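Local coordinates for protein catechol 2,3-dioxygenase (Rhodococcus sp., PDB 2WL9) that probably cleaves the aromatic ring of catechols next to the two hydroxyls, as a type I extradiol dioxygenase using iron and molecular oxygen, at residues G29-I41 against R44-A56. Sequence-based numbering, arbitrary orientation.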
ATOM      1  N   GLY C  29      20.891  22.577  17.117  1.00 18.20           N
ATOM      2  CA  GLY C  29      19.899  22.947  16.096  1.00 18.12           C
ATOM      3  C   GLY C  29      18.568  23.398  16.668  1.00 18.07           C
ATOM      4  O   GLY C  29      17.621  23.676  15.925  1.00 18.43           O
ATOM      5  N   MET C  30      18.488  23.476  17.990  1.00 17.78           N
ATOM      6  CA  MET C  30      17.283  23.998  18.642  1.00 17.54           C
ATOM      7  C   MET C  30      17.087  25.470  18.306  1.00 17.54           C
ATOM      8  O   MET C  30      18.017  26.141  17.871  1.00 17.75           O
ATOM      9  CB  MET C  30      17.356  23.804  20.153  1.00 17.49           C
ATOM     10  CG  MET C  30      17.395  22.346  20.533  1.00 17.47           C
ATOM     11  SD  MET C  30      17.203  22.043  22.283  1.00 18.51           S
ATOM     12  CE  MET C  30      17.254  20.256  22.243  1.00 17.32           C
ATOM     13  N   GLN C  31      15.868  25.953  18.487  1.00 17.45           N
ATOM     14  CA  GLN C  31      15.556  27.349  18.230  1.00 17.54           C
ATOM     15  C   GLN C  31      15.487  28.111  19.540  1.00 17.76           C
ATOM     16  O   GLN C  31      14.760  27.720  20.451  1.00 17.70           O
ATOM     17  CB  GLN C  31      14.227  27.483  17.484  1.00 17.24           C
ATOM     18  CG  GLN C  31      13.901  28.919  17.088  1.00 17.01           C
ATOM     19  CD  GLN C  31      12.608  29.041  16.315  1.00 18.21           C
ATOM     20  OE1 GLN C  31      11.904  28.057  16.096  1.00 18.82           O
ATOM     21  NE2 GLN C  31      12.283  30.260  15.905  1.00 17.53           N
ATOM     22  N   VAL C  32      16.252  29.193  19.634  1.00 18.40           N
ATOM     23  CA  VAL C  32      16.191  30.062  20.804  1.00 19.17           C
ATOM     24  C   VAL C  32      14.961  30.961  20.690  1.00 19.31           C
ATOM     25  O   VAL C  32      14.733  31.596  19.652  1.00 19.65           O
ATOM     26  CB  VAL C  32      17.475  30.924  20.972  1.00 19.60           C
ATOM     27  CG1 VAL C  32      17.304  31.930  22.087  1.00 19.74           C
ATOM     28  CG2 VAL C  32      18.694  30.040  21.255  1.00 19.65           C
ATOM     29  N   VAL C  33      14.181  30.997  21.766  1.00 19.72           N
ATOM     30  CA  VAL C  33      12.977  31.818  21.857  1.00 20.23           C
ATOM     31  C   VAL C  33      13.100  32.750  23.070  1.00 20.42           C
ATOM     32  O   VAL C  33      13.183  32.288  24.208  1.00 19.53           O
ATOM     33  CB  VAL C  33      11.706  30.940  21.960  1.00 20.03           C
ATOM     34  CG1 VAL C  33      10.454  31.802  22.135  1.00 19.87           C
ATOM     35  CG2 VAL C  33      11.568  30.037  20.728  1.00 20.97           C
ATOM     36  N   ASP C  34      13.133  34.059  22.811  1.00 21.45           N
ATOM     37  CA  ASP C  34      13.260  35.065  23.874  1.00 22.54           C
ATOM     38  C   ASP C  34      12.043  35.974  23.886  1.00 22.95           C
ATOM     39  O   ASP C  34      11.876  36.818  23.003  1.00 23.38           O
ATOM     40  CB  ASP C  34      14.540  35.890  23.678  1.00 22.93           C
ATOM     41  CG  ASP C  34      14.868  36.783  24.875  1.00 24.49           C
ATOM     42  OD1 ASP C  34      13.969  37.113  25.681  1.00 23.13           O
ATOM     43  OD2 ASP C  34      16.050  37.167  24.996  1.00 26.15           O
ATOM     44  N   ASP C  35      11.203  35.805  24.900  1.00 23.22           N
ATOM     45  CA  ASP C  35       9.968  36.571  25.017  1.00 23.99           C
ATOM     46  C   ASP C  35      10.130  37.840  25.850  1.00 24.42           C
ATOM     47  O   ASP C  35       9.146  38.497  26.196  1.00 25.09           O
ATOM     48  CB  ASP C  35       8.849  35.688  25.567  1.00 23.71           C
ATOM     49  CG  ASP C  35       8.377  34.654  24.556  1.00 23.74           C
ATOM     50  OD1 ASP C  35       8.470  34.918  23.333  1.00 23.58           O
ATOM     51  OD2 ASP C  35       7.915  33.581  24.985  1.00 23.64           O
ATOM     52  N   GLY C  36      11.377  38.176  26.163  1.00 24.84           N
ATOM     53  CA  GLY C  36      11.696  39.421  26.848  1.00 25.26           C
ATOM     54  C   GLY C  36      11.606  39.308  28.353  1.00 25.79           C
ATOM     55  O   GLY C  36      11.633  40.314  29.056  1.00 25.99           O
ATOM     56  N   GLU C  37      11.482  38.079  28.844  1.00 25.55           N
ATOM     57  CA  GLU C  37      11.509  37.835  30.276  1.00 25.87           C
ATOM     58  C   GLU C  37      12.923  38.036  30.774  1.00 25.98           C
ATOM     59  O   GLU C  37      13.886  37.529  30.190  1.00 26.23           O
ATOM     60  CB  GLU C  37      10.997  36.436  30.611  1.00 25.48           C
ATOM     61  CG  GLU C  37       9.478  36.326  30.560  1.00 26.19           C
ATOM     62  CD  GLU C  37       8.999  34.923  30.257  1.00 25.90           C
ATOM     63  OE1 GLU C  37       8.070  34.448  30.947  1.00 26.05           O
ATOM     64  OE2 GLU C  37       9.546  34.293  29.325  1.00 25.38           O
ATOM     65  N   ASP C  38      13.034  38.794  31.857  1.00 26.40           N
ATOM     66  CA  ASP C  38      14.318  39.210  32.397  1.00 26.72           C
ATOM     67  C   ASP C  38      15.148  38.059  32.973  1.00 26.10           C
ATOM     68  O   ASP C  38      16.357  38.201  33.153  1.00 26.50           O
ATOM     69  CB  ASP C  38      14.116  40.319  33.446  1.00 27.62           C
ATOM     70  CG  ASP C  38      12.941  40.044  34.387  1.00 29.10           C
ATOM     71  OD1 ASP C  38      12.077  39.188  34.067  1.00 31.01           O
ATOM     72  OD2 ASP C  38      12.877  40.698  35.451  1.00 31.25           O
ATOM     73  N   ASP C  39      14.513  36.917  33.231  1.00 24.85           N
ATOM     74  CA  ASP C  39      15.179  35.834  33.952  1.00 23.92           C
ATOM     75  C   ASP C  39      15.243  34.494  33.226  1.00 22.60           C
ATOM     76  O   ASP C  39      15.807  33.537  33.752  1.00 22.27           O
ATOM     77  CB  ASP C  39      14.549  35.644  35.342  1.00 24.40           C
ATOM     78  CG  ASP C  39      13.098  35.162  35.285  1.00 24.73           C
ATOM     79  OD1 ASP C  39      12.467  35.196  34.203  1.00 23.98           O
ATOM     80  OD2 ASP C  39      12.585  34.743  36.343  1.00 25.16           O
ATOM     81  N   ARG C  40      14.669  34.424  32.030  1.00 21.49           N
ATOM     82  CA  ARG C  40      14.563  33.151  31.327  1.00 20.26           C
ATOM     83  C   ARG C  40      14.472  33.289  29.813  1.00 19.71           C
ATOM     84  O   ARG C  40      14.028  34.310  29.293  1.00 19.36           O
ATOM     85  CB  ARG C  40      13.374  32.347  31.862  1.00 19.90           C
ATOM     86  CG  ARG C  40      12.009  32.890  31.471  1.00 20.17           C
ATOM     87  CD  ARG C  40      10.916  32.251  32.306  1.00 18.87           C
ATOM     88  NE  ARG C  40      10.900  32.805  33.657  1.00 18.58           N
ATOM     89  CZ  ARG C  40      10.122  32.363  34.640  1.00 18.53           C
ATOM     90  NH1 ARG C  40       9.287  31.347  34.430  1.00 18.81           N
ATOM     91  NH2 ARG C  40      10.184  32.937  35.832  1.00 18.66           N
ATOM     92  N   ILE C  41      14.921  32.247  29.122  1.00 18.96           N
ATOM     93  CA  ILE C  41      14.685  32.087  27.692  1.00 18.56           C
ATOM     94  C   ILE C  41      14.250  30.642  27.452  1.00 18.01           C
ATOM     95  O   ILE C  41      14.179  29.849  28.402  1.00 17.97           O
ATOM     96  CB  ILE C  41      15.931  32.457  26.839  1.00 18.41           C
ATOM     97  CG1 ILE C  41      17.133  31.589  27.216  1.00 18.44           C
ATOM     98  CG2 ILE C  41      16.246  33.953  26.954  1.00 19.37           C
ATOM     99  CD1 ILE C  41      18.262  31.629  26.206  1.00 17.88           C
ATOM    100  N   ARG C  44      13.358  25.723  21.622  1.00 17.17           N
ATOM    101  CA  ARG C  44      12.241  25.169  20.867  1.00 16.77           C
ATOM    102  C   ARG C  44      12.761  24.078  19.935  1.00 16.90           C
ATOM    103  O   ARG C  44      13.831  24.228  19.342  1.00 17.14           O
ATOM    104  CB  ARG C  44      11.584  26.311  20.088  1.00 16.74           C
ATOM    105  CG  ARG C  44      10.457  25.920  19.173  1.00 16.03           C
ATOM    106  CD  ARG C  44       9.894  27.148  18.486  1.00 17.04           C
ATOM    107  NE  ARG C  44       8.573  26.880  17.929  1.00 17.42           N
ATOM    108  CZ  ARG C  44       8.097  27.411  16.809  1.00 17.42           C
ATOM    109  NH1 ARG C  44       8.840  28.236  16.078  1.00 18.05           N
ATOM    110  NH2 ARG C  44       6.880  27.085  16.405  1.00 17.47           N
ATOM    111  N   MET C  45      12.015  22.975  19.821  1.00 17.11           N
ATOM    112  CA  MET C  45      12.434  21.836  18.996  1.00 17.11           C
ATOM    113  C   MET C  45      11.438  21.515  17.880  1.00 17.38           C
ATOM    114  O   MET C  45      11.736  20.710  16.982  1.00 17.58           O
ATOM    115  CB  MET C  45      12.614  20.578  19.855  1.00 17.21           C
ATOM    116  CG  MET C  45      13.683  20.669  20.934  1.00 17.91           C
ATOM    117  SD  MET C  45      13.646  19.231  22.012  1.00 19.59           S
ATOM    118  CE  MET C  45      14.150  17.917  20.897  1.00 19.69           C
ATOM    119  N   ASP C  46      10.258  22.124  17.945  1.00 17.35           N
ATOM    120  CA  ASP C  46       9.161  21.791  17.036  1.00 17.81           C
ATOM    121  C   ASP C  46       8.078  22.868  17.068  1.00 17.91           C
ATOM    122  O   ASP C  46       8.358  24.004  17.435  1.00 18.22           O
ATOM    123  CB  ASP C  46       8.581  20.402  17.360  1.00 17.83           C
ATOM    124  CG  ASP C  46       8.002  20.301  18.776  1.00 18.76           C
ATOM    125  OD1 ASP C  46       7.981  21.307  19.519  1.00 18.16           O
ATOM    126  OD2 ASP C  46       7.564  19.191  19.151  1.00 21.71           O
ATOM    127  N   ARG C  47       6.853  22.499  16.694  1.00 17.72           N
ATOM    128  CA  ARG C  47       5.709  23.422  16.679  1.00 18.26           C
ATOM    129  C   ARG C  47       5.437  24.126  18.021  1.00 17.59           C
ATOM    130  O   ARG C  47       5.010  25.283  18.042  1.00 17.43           O
ATOM    131  CB  ARG C  47       4.449  22.658  16.294  1.00 18.76           C
ATOM    132  CG  ARG C  47       4.027  22.693  14.833  1.00 21.55           C
ATOM    133  CD  ARG C  47       2.542  22.266  14.749  1.00 24.27           C
ATOM    134  NE  ARG C  47       2.256  21.249  15.762  1.00 24.98           N
ATOM    135  CZ  ARG C  47       1.069  21.010  16.321  1.00 26.17           C
ATOM    136  NH1 ARG C  47      -0.020  21.695  15.974  1.00 25.97           N
ATOM    137  NH2 ARG C  47       0.975  20.063  17.238  1.00 26.62           N
ATOM    138  N   TRP C  48       5.639  23.407  19.126  1.00 17.24           N
ATOM    139  CA  TRP C  48       5.393  23.940  20.471  1.00 16.75           C
ATOM    140  C   TRP C  48       6.206  25.202  20.706  1.00 16.94           C
ATOM    141  O   TRP C  48       7.340  25.310  20.238  1.00 17.24           O
ATOM    142  CB  TRP C  48       5.801  22.929  21.546  1.00 16.47           C
ATOM    143  CG  TRP C  48       4.945  21.701  21.678  1.00 15.89           C
ATOM    144  CD1 TRP C  48       4.247  21.049  20.684  1.00 15.58           C
ATOM    145  CD2 TRP C  48       4.761  20.928  22.870  1.00 15.47           C
ATOM    146  NE1 TRP C  48       3.603  19.947  21.207  1.00 13.86           N
ATOM    147  CE2 TRP C  48       3.908  19.847  22.543  1.00 15.71           C
ATOM    148  CE3 TRP C  48       5.212  21.063  24.195  1.00 13.98           C
ATOM    149  CZ2 TRP C  48       3.509  18.891  23.495  1.00 14.92           C
ATOM    150  CZ3 TRP C  48       4.813  20.117  25.141  1.00 15.62           C
ATOM    151  CH2 TRP C  48       3.969  19.045  24.785  1.00 16.50           C
ATOM    152  N   HIS C  49       5.627  26.152  21.436  1.00 16.72           N
ATOM    153  CA  HIS C  49       6.356  27.350  21.842  1.00 16.64           C
ATOM    154  C   HIS C  49       7.757  26.966  22.331  1.00 16.75           C
ATOM    155  O   HIS C  49       8.751  27.591  21.931  1.00 17.01           O
ATOM    156  CB  HIS C  49       5.591  28.100  22.935  1.00 16.56           C
ATOM    157  CG  HIS C  49       6.356  29.244  23.522  1.00 16.16           C
ATOM    158  ND1 HIS C  49       7.079  29.131  24.691  1.00 16.40           N
ATOM    159  CD2 HIS C  49       6.525  30.518  23.096  1.00 15.45           C
ATOM    160  CE1 HIS C  49       7.656  30.287  24.964  1.00 14.59           C
ATOM    161  NE2 HIS C  49       7.329  31.148  24.016  1.00 15.69           N
ATOM    162  N   HIS C  50       7.834  25.921  23.160  1.00 16.30           N
ATOM    163  CA  HIS C  50       9.119  25.438  23.683  1.00 16.29           C
ATOM    164  C   HIS C  50       9.056  24.004  24.211  1.00 16.17           C
ATOM    165  O   HIS C  50       7.978  23.509  24.567  1.00 15.75           O
ATOM    166  CB  HIS C  50       9.618  26.349  24.815  1.00 16.03           C
ATOM    167  CG  HIS C  50       8.807  26.239  26.069  1.00 16.06           C
ATOM    168  ND1 HIS C  50       7.638  26.939  26.260  1.00 15.20           N
ATOM    169  CD2 HIS C  50       8.987  25.494  27.185  1.00 16.12           C
ATOM    170  CE1 HIS C  50       7.133  26.635  27.440  1.00 15.87           C
ATOM    171  NE2 HIS C  50       7.928  25.756  28.020  1.00 16.06           N
ATOM    172  N   ARG C  51      10.225  23.358  24.281  1.00 16.10           N
ATOM    173  CA  ARG C  51      10.355  22.083  24.989  1.00 16.14           C
ATOM    174  C   ARG C  51      11.188  22.238  26.267  1.00 15.97           C
ATOM    175  O   ARG C  51      11.099  21.413  27.179  1.00 15.63           O
ATOM    176  CB  ARG C  51      10.986  20.991  24.105  1.00 16.47           C
ATOM    177  CG  ARG C  51      10.301  20.681  22.749  1.00 18.31           C
ATOM    178  CD  ARG C  51       8.770  20.667  22.767  1.00 22.32           C
ATOM    179  NE  ARG C  51       8.199  19.570  23.536  1.00 24.06           N
ATOM    180  CZ  ARG C  51       7.400  18.610  23.059  1.00 21.76           C
ATOM    181  NH1 ARG C  51       7.033  18.569  21.787  1.00 22.75           N
ATOM    182  NH2 ARG C  51       6.946  17.685  23.886  1.00 21.15           N
ATOM    183  N   ILE C  52      12.016  23.275  26.317  1.00 16.13           N
ATOM    184  CA  ILE C  52      12.904  23.504  27.455  1.00 16.15           C
ATOM    185  C   ILE C  52      12.888  24.975  27.858  1.00 16.83           C
ATOM    186  O   ILE C  52      12.934  25.859  27.004  1.00 16.11           O
ATOM    187  CB  ILE C  52      14.378  23.042  27.163  1.00 16.27           C
ATOM    188  CG1 ILE C  52      14.422  21.590  26.664  1.00 15.70           C
ATOM    189  CG2 ILE C  52      15.267  23.174  28.415  1.00 16.37           C
ATOM    190  CD1 ILE C  52      15.789  21.132  26.118  1.00 15.05           C
ATOM    191  N   VAL C  53      12.815  25.209  29.168  1.00 17.03           N
ATOM    192  CA  VAL C  53      12.936  26.550  29.743  1.00 17.62           C
ATOM    193  C   VAL C  53      14.275  26.635  30.445  1.00 17.92           C
ATOM    194  O   VAL C  53      14.604  25.783  31.266  1.00 18.39           O
ATOM    195  CB  VAL C  53      11.824  26.852  30.780  1.00 17.24           C
ATOM    196  CG1 VAL C  53      11.802  28.337  31.127  1.00 17.10           C
ATOM    197  CG2 VAL C  53      10.473  26.433  30.258  1.00 17.14           C
ATOM    198  N   LEU C  54      15.046  27.660  30.113  1.00 18.47           N
ATOM    199  CA  LEU C  54      16.310  27.910  30.798  1.00 18.77           C
ATOM    200  C   LEU C  54      16.134  29.058  31.784  1.00 19.65           C
ATOM    201  O   LEU C  54      15.886  30.194  31.387  1.00 20.08           O
ATOM    202  CB  LEU C  54      17.422  28.228  29.799  1.00 18.62           C
ATOM    203  CG  LEU C  54      17.754  27.200  28.703  1.00 17.36           C
ATOM    204  CD1 LEU C  54      18.784  27.788  27.756  1.00 15.79           C
ATOM    205  CD2 LEU C  54      18.246  25.863  29.265  1.00 15.41           C
ATOM    206  N   HIS C  55      16.252  28.746  33.068  1.00 20.14           N
ATOM    207  CA  HIS C  55      16.171  29.753  34.118  1.00 21.07           C
ATOM    208  C   HIS C  55      17.576  30.206  34.484  1.00 22.10           C
ATOM    209  O   HIS C  55      18.370  29.423  35.014  1.00 21.76           O
ATOM    210  CB  HIS C  55      15.479  29.178  35.348  1.00 21.21           C
ATOM    211  CG  HIS C  55      14.044  28.813  35.124  1.00 20.10           C
ATOM    212  ND1 HIS C  55      13.007  29.672  35.408  1.00 19.93           N
ATOM    213  CD2 HIS C  55      13.474  27.676  34.658  1.00 19.82           C
ATOM    214  CE1 HIS C  55      11.859  29.081  35.127  1.00 20.09           C
ATOM    215  NE2 HIS C  55      12.114  27.868  34.674  1.00 19.02           N
ATOM    216  N   ALA C  56      17.884  31.463  34.182  1.00 23.18           N
ATOM    217  CA  ALA C  56      19.192  32.028  34.497  1.00 24.55           C
ATOM    218  C   ALA C  56      19.241  32.394  35.972  1.00 25.80           C
ATOM    219  O   ALA C  56      19.156  33.572  36.340  1.00 26.56           O
ATOM    220  CB  ALA C  56      19.473  33.237  33.625  1.00 24.84           C
TER
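Met30 and Met45 run side by side in the buried part of the contact, Met30 CE lying 3.8 Å from Met45 SD, while the Ile52 side chain crosses Met30 at about a right angle, CD1 4.2 Å from Met30 SD. Ile41 CD1 reaches Leu54 CD1, helix 17-24 packing on Ile41 and strand 6-14 on Leu54. Antiparallel hydrogen-bonded pairs join Gln31 to Arg44 and Ile41 to Leu54; Gln31 N to Arg44 O is almost straight (178°). With CG anti to the backbone N (Gln31 chi1 -175°), the extended Gln31 and Arg44 chains run alongside, and Arg44 NH1 donates to Gln31 OE1 at 3.1 Å; Ser128 O also accepts from NH1, and His131 N donates to OE1. Carbonyls of Trp48 and Arg47 take Arg44 NE and NH2, fixing its rotation.

The partly exposed side is sparser: Arg40 CD stays 4.2 Å from Val53 CG1. His55 CE1 lies over one Arg40 guanidinium face, its NE2 bonded to Tyr64 OH. Arg40 holds the Asp39 carboxylate side-on through NE and NH2; NH1 pairs with Glu99. Exceptionally, buried His49 NE2 donates to the syn lone pair of exposed Asp35 OD2 (2.7 Å), also bridged by Arg101. Antiparallel strands 31-33 (outermost within the chain), 40-44 and 52-56 end the N-terminal sheet, consistent with the vicinal oxygen chelate fold.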